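Local atomic coordinates of putative citrate lyase, alfa subunit (Streptococcus mutans, PDB entry 2HJ0), a protein that is a putative alpha subunit of citrate lyase, a member of the CitF family and an alpha/beta protein with two mixed beta-sheets. Residues A[391-396]-A[493-498]; A[50-55]-A[204-209]. One frame throughout, in Å; residues are numbered along the deposited sequence.

Contact 2 (50-55 with 204-209) and contact 1 (391-396 with 493-498) share one mixed sheet of the chain but sit far apart along it. Their centres are 32 Å apart, and their nearest atoms about 23 Å. Contact 2 packs helix 52-58 on strand 202-207, in the parallel part near the end that carries strand 48-49. Contact 1 packs a loop on strand 493-498, second from the other end, beside strand 143-145. Along the chain, both segments of contact 2 come before either segment of contact 1. The second sheet's strands fall between 204-209 and 493-498, some before loop 391-396 and others after it. The final strands thus return to the first sheet and extend it.

Contact 1 of 2, residues A[391-396]-A[493-498]; sequences GVIRGA and IVALIE
Segment 391-396, an irregular loop, passes strand 493-498 at a distance, with the nearest CA atoms, those of Ile393 and Val494, 9.3 Å apart and no hydrogen bond between the two backbones. The strand belongs to the large mixed sheet and carries a classic beta bulge: Val494 and Ala495 both face Val508 of the antiparallel strand 504-511. Ile393 spans the gap alone from the loop side. Its CG1 branch lies anti to the carbonyl carbon, chi1 -76°, and the chain then runs out extended, chi2 -175°, which carries CD1 out to the strand. The ends of Ile393 and Val494 meet tip to tip, CD1 against CG1, while Ala495 offers its single methyl. All three residues are buried, and the contact is purely apolar and small, 75 Å² in total. Around it, Ile134 of helix 127-135 also packs on Val494, and Met386 and Thr387 touch Ile393. Further along the strand, Glu498 forms salt bridges with Arg146 and Arg153. The contact therefore joins the loop before helix 400-406 to the bulged part of the strand through one methyl group: CD1 of Ile393 lies 4.0 Å from CG1 of Val494 and 4.3 Å from CB of Ala495.

Contact 2 of 2, residues A[50-55]-A[204-209]; sequences SSIHEA and VIVTDT
Ile52 and Ala55, on the first turn of helix 52-58, pack on Val206 and Val204 of strand 202-207. This is helix-on-sheet packing, near one end of the parallel part of a mixed sheet. Residues three apart on the helix meet residues two apart on the strand. Ala55 sits closer to its partner in backbone terms: its CA is 7.1 Å from the CA of Val204. The Ala55 methyl, CB, rests 4.0 Å from CG1 of Val204. Ile52 and Val206 have their CA atoms 8.0 Å apart, and the longer side chain makes up the difference. CD1 of Ile52 lies 3.9 Å from CG1 of Val206, and the two side chains cross at about a right angle. Both valines present the same branch, CG1, which lies anti to the backbone N (chi1 170° in Val204 and -171° in Val206). Val229 of the neighbouring strand 227-230 and Met82 of helix 79-89 also touch Ile52.

The other side of the helix start is polar and more open. Ser51 is the N-cap, and its OG accepts a weak bond from Glu54 N. Exposed Ser50 grips the Glu54 carboxylate twice. Its N lies 3.1 Å from OE2 of Glu54, in a nearly straight bond, and its OG donates to the same oxygen from the opposite face of the carboxylate plane. His53 ND1 is hydrogen-bonded to OE1 of Glu86, on helix 79-89. Between the two segments there is no hydrogen bond, and they meet through methyl contacts. The Ser50-Glu54 bonds and the weak cap probably help to hold the helix start.

Contact 1 of 2, residues A[391-396]-A[493-498]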
loop_
_atom_site.group_PDB
_atom_site.type_symbol
_atom_site.label_atom_id
_atom_site.label_comp_id
_atom_site.label_asym_id
_atom_site.label_seq_id
_atom_site.Cartn_x
_atom_site.Cartn_y
_atom_site.Cartn_z
ATOM N N GLY A 391 38.498 8.164 -13.159
ATOM C CA GLY A 391 38.090 6.793 -12.894
ATOM C C GLY A 391 37.571 6.537 -11.494
ATOM O O GLY A 391 37.185 5.426 -11.151
ATOM N N VAL A 392 37.560 7.578 -10.680
ATOM C CA VAL A 392 37.087 7.479 -9.311
ATOM C C VAL A 392 35.561 7.498 -9.236
ATOM O O VAL A 392 34.917 8.380 -9.805
ATOM C CB VAL A 392 37.599 8.659 -8.491
ATOM C CG1 VAL A 392 37.092 8.566 -7.069
ATOM C CG2 VAL A 392 39.105 8.700 -8.541
ATOM N N ILE A 393 34.973 6.541 -8.529
ATOM C CA ILE A 393 33.522 6.525 -8.394
ATOM C C ILE A 393 33.067 7.817 -7.720
ATOM O O ILE A 393 33.708 8.282 -6.785
ATOM C CB ILE A 393 33.053 5.353 -7.532
ATOM C CG1 ILE A 393 33.122 4.060 -8.347
ATOM C CG2 ILE A 393 31.662 5.646 -6.980
ATOM C CD1 ILE A 393 32.560 2.865 -7.632
ATOM N N ARG A 394 31.969 8.396 -8.190
ATOM C CA ARG A 394 31.449 9.626 -7.596
ATOM C C ARG A 394 30.066 9.931 -8.145
ATOM O O ARG A 394 29.475 10.960 -7.822
ATOM C CB ARG A 394 32.389 10.805 -7.873
ATOM C CG ARG A 394 32.546 11.151 -9.348
ATOM C CD ARG A 394 33.625 12.204 -9.587
ATOM N NE ARG A 394 34.945 11.805 -9.069
ATOM C CZ ARG A 394 35.358 11.961 -7.810
ATOM N NH1 ARG A 394 34.562 12.510 -6.903
ATOM N NH2 ARG A 394 36.581 11.592 -7.465
ATOM N N GLY A 395 29.555 9.024 -8.970
ATOM C CA GLY A 395 28.248 9.214 -9.564
ATOM C C GLY A 395 27.131 8.444 -8.893
ATOM O O GLY A 395 27.139 8.234 -7.680
ATOM N N ALA A 396 26.156 8.031 -9.694
ATOM C CA ALA A 396 25.012 7.276 -9.203
ATOM C C ALA A 396 24.207 6.725 -10.369
ATOM O O ALA A 396 24.002 7.398 -11.387
ATOM C CB ALA A 396 24.137 8.160 -8.353
ATOM N N ILE A 493 38.441 -5.505 -7.790
ATOM C CA ILE A 493 37.125 -5.093 -8.232
ATOM C C ILE A 493 36.463 -4.339 -7.083
ATOM O O ILE A 493 35.958 -4.941 -6.134
ATOM C CB ILE A 493 36.259 -6.292 -8.599
ATOM C CG1 ILE A 493 36.985 -7.164 -9.623
ATOM C CG2 ILE A 493 34.930 -5.806 -9.131
ATOM C CD1 ILE A 493 37.292 -6.467 -10.926
ATOM N N VAL A 494 36.490 -3.017 -7.171
ATOM C CA VAL A 494 35.918 -2.140 -6.160
ATOM C C VAL A 494 34.394 -2.229 -6.027
ATOM O O VAL A 494 33.845 -2.023 -4.940
ATOM C CB VAL A 494 36.327 -0.688 -6.463
ATOM C CG1 VAL A 494 35.194 0.273 -6.144
ATOM C CG2 VAL A 494 37.564 -0.345 -5.658
ATOM N N ALA A 495 33.719 -2.542 -7.130
ATOM C CA ALA A 495 32.262 -2.646 -7.138
ATOM C C ALA A 495 31.711 -3.322 -8.399
ATOM O O ALA A 495 32.334 -3.307 -9.454
ATOM C CB ALA A 495 31.662 -1.252 -7.002
ATOM N N LEU A 496 30.532 -3.911 -8.279
ATOM C CA LEU A 496 29.889 -4.545 -9.412
ATOM C C LEU A 496 28.684 -3.688 -9.825
ATOM O O LEU A 496 27.972 -3.143 -8.972
ATOM C CB LEU A 496 29.420 -5.950 -9.016
ATOM C CG LEU A 496 30.487 -6.912 -8.433
ATOM C CD1 LEU A 496 29.841 -8.230 -8.024
ATOM C CD2 LEU A 496 31.581 -7.169 -9.463
ATOM N N ILE A 497 28.453 -3.528 -11.120
ATOM C CA ILE A 497 27.281 -2.762 -11.543
ATOM C C ILE A 497 26.253 -3.767 -12.043
ATOM O O ILE A 497 26.457 -4.430 -13.061
ATOM C CB ILE A 497 27.606 -1.728 -12.680
ATOM C CG1 ILE A 497 28.282 -0.477 -12.093
ATOM C CG2 ILE A 497 26.328 -1.271 -13.357
ATOM C CD1 ILE A 497 29.590 -0.746 -11.383
ATOM N N GLU A 498 25.159 -3.895 -11.297
ATOM C CA GLU A 498 24.088 -4.803 -11.667
ATOM C C GLU A 498 23.042 -4.042 -12.478
ATOM O O GLU A 498 22.537 -3.020 -12.035
ATOM C CB GLU A 498 23.415 -5.400 -10.428
ATOM C CG GLU A 498 22.182 -6.234 -10.784
ATOM C CD GLU A 498 21.241 -6.450 -9.612
ATOM O OE1 GLU A 498 21.465 -7.385 -8.814
ATOM O OE2 GLU A 498 20.274 -5.669 -9.483
#

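Contact 2 of 2, residues A[50-55]-A[204-209]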
loop_
_atom_site.group_PDB
_atom_site.type_symbol
_atom_site.label_atom_id
_atom_site.label_comp_id
_atom_site.label_asym_id
_atom_site.label_seq_id
_atom_site.Cartn_x
_atom_site.Cartn_y
_atom_site.Cartn_z
ATOM N N SER A 50 12.649 4.772 23.440
ATOM C CA SER A 50 13.316 5.977 23.924
ATOM C C SER A 50 14.477 6.467 23.075
ATOM O O SER A 50 14.676 7.673 22.928
ATOM C CB SER A 50 13.831 5.759 25.337
ATOM O OG SER A 50 14.839 4.777 25.323
ATOM N N SER A 51 15.244 5.542 22.510
ATOM C CA SER A 51 16.405 5.936 21.729
ATOM C C SER A 51 16.722 4.983 20.594
ATOM O O SER A 51 16.129 3.916 20.485
ATOM C CB SER A 51 17.613 5.986 22.649
ATOM O OG SER A 51 17.879 4.682 23.157
ATOM N N ILE A 52 17.685 5.361 19.759
ATOM C CA ILE A 52 18.082 4.491 18.664
ATOM C C ILE A 52 18.679 3.240 19.284
ATOM O O ILE A 52 18.523 2.151 18.748
ATOM C CB ILE A 52 19.133 5.160 17.744
ATOM C CG1 ILE A 52 18.435 5.798 16.540
ATOM C CG2 ILE A 52 20.150 4.149 17.264
ATOM C CD1 ILE A 52 17.677 7.032 16.867
ATOM N N HIS A 53 19.351 3.399 20.424
ATOM C CA HIS A 53 19.975 2.267 21.112
ATOM C C HIS A 53 18.955 1.156 21.378
ATOM O O HIS A 53 19.132 0.031 20.910
ATOM C CB HIS A 53 20.614 2.716 22.440
ATOM C CG HIS A 53 21.469 1.665 23.087
ATOM N ND1 HIS A 53 22.842 1.642 22.963
ATOM C CD2 HIS A 53 21.140 0.559 23.799
ATOM C CE1 HIS A 53 23.319 0.566 23.564
ATOM N NE2 HIS A 53 22.307 -0.108 24.079
ATOM N N GLU A 54 17.896 1.474 22.127
ATOM C CA GLU A 54 16.855 0.497 22.454
ATOM C C GLU A 54 16.221 -0.077 21.187
ATOM O O GLU A 54 15.761 -1.220 21.162
ATOM C CB GLU A 54 15.771 1.141 23.318
ATOM C CG GLU A 54 14.749 0.165 23.875
ATOM C CD GLU A 54 13.624 0.860 24.638
ATOM O OE1 GLU A 54 12.779 0.151 25.227
ATOM O OE2 GLU A 54 13.572 2.114 24.650
ATOM N N ALA A 55 16.196 0.718 20.131
ATOM C CA ALA A 55 15.627 0.246 18.892
ATOM C C ALA A 55 16.481 -0.902 18.385
ATOM O O ALA A 55 15.963 -1.959 18.039
ATOM C CB ALA A 55 15.598 1.373 17.861
ATOM N N VAL A 204 11.922 0.206 11.721
ATOM C CA VAL A 204 12.072 1.174 12.802
ATOM C C VAL A 204 12.017 2.563 12.173
ATOM O O VAL A 204 12.941 2.933 11.454
ATOM C CB VAL A 204 13.444 1.031 13.497
ATOM C CG1 VAL A 204 13.677 2.201 14.440
ATOM C CG2 VAL A 204 13.504 -0.253 14.263
ATOM N N ILE A 205 10.951 3.326 12.399
ATOM C CA ILE A 205 10.929 4.663 11.816
ATOM C C ILE A 205 11.422 5.641 12.889
ATOM O O ILE A 205 11.024 5.549 14.055
ATOM C CB ILE A 205 9.496 5.108 11.278
ATOM C CG1 ILE A 205 8.600 5.537 12.426
ATOM C CG2 ILE A 205 8.823 4.007 10.470
ATOM C CD1 ILE A 205 8.598 7.007 12.580
ATOM N N VAL A 206 12.317 6.546 12.495
ATOM C CA VAL A 206 12.898 7.545 13.397
ATOM C C VAL A 206 12.301 8.894 13.017
ATOM O O VAL A 206 12.594 9.444 11.944
ATOM C CB VAL A 206 14.438 7.621 13.226
ATOM C CG1 VAL A 206 15.056 8.498 14.317
ATOM C CG2 VAL A 206 15.014 6.230 13.231
ATOM N N THR A 207 11.456 9.427 13.887
ATOM C CA THR A 207 10.829 10.691 13.573
ATOM C C THR A 207 11.417 11.851 14.321
ATOM O O THR A 207 12.049 11.711 15.375
ATOM C CB THR A 207 9.314 10.681 13.839
ATOM O OG1 THR A 207 8.713 11.846 13.248
ATOM C CG2 THR A 207 9.042 10.664 15.323
ATOM N N ASP A 208 11.162 13.016 13.763
ATOM C CA ASP A 208 11.663 14.252 14.302
ATOM C C ASP A 208 10.551 14.960 15.040
ATOM O O ASP A 208 10.800 15.815 15.891
ATOM C CB ASP A 208 12.144 15.111 13.144
ATOM C CG ASP A 208 13.258 15.988 13.532
ATOM O OD1 ASP A 208 13.921 16.530 12.611
ATOM O OD2 ASP A 208 13.456 16.122 14.769
ATOM N N THR A 209 9.317 14.612 14.689
ATOM C CA THR A 209 8.162 15.228 15.313
ATOM C C THR A 209 7.084 14.189 15.504
ATOM O O THR A 209 6.675 13.536 14.549
ATOM C CB THR A 209 7.632 16.405 14.458
ATOM O OG1 THR A 209 6.790 15.911 13.415
ATOM C CG2 THR A 209 8.816 17.171 13.821
#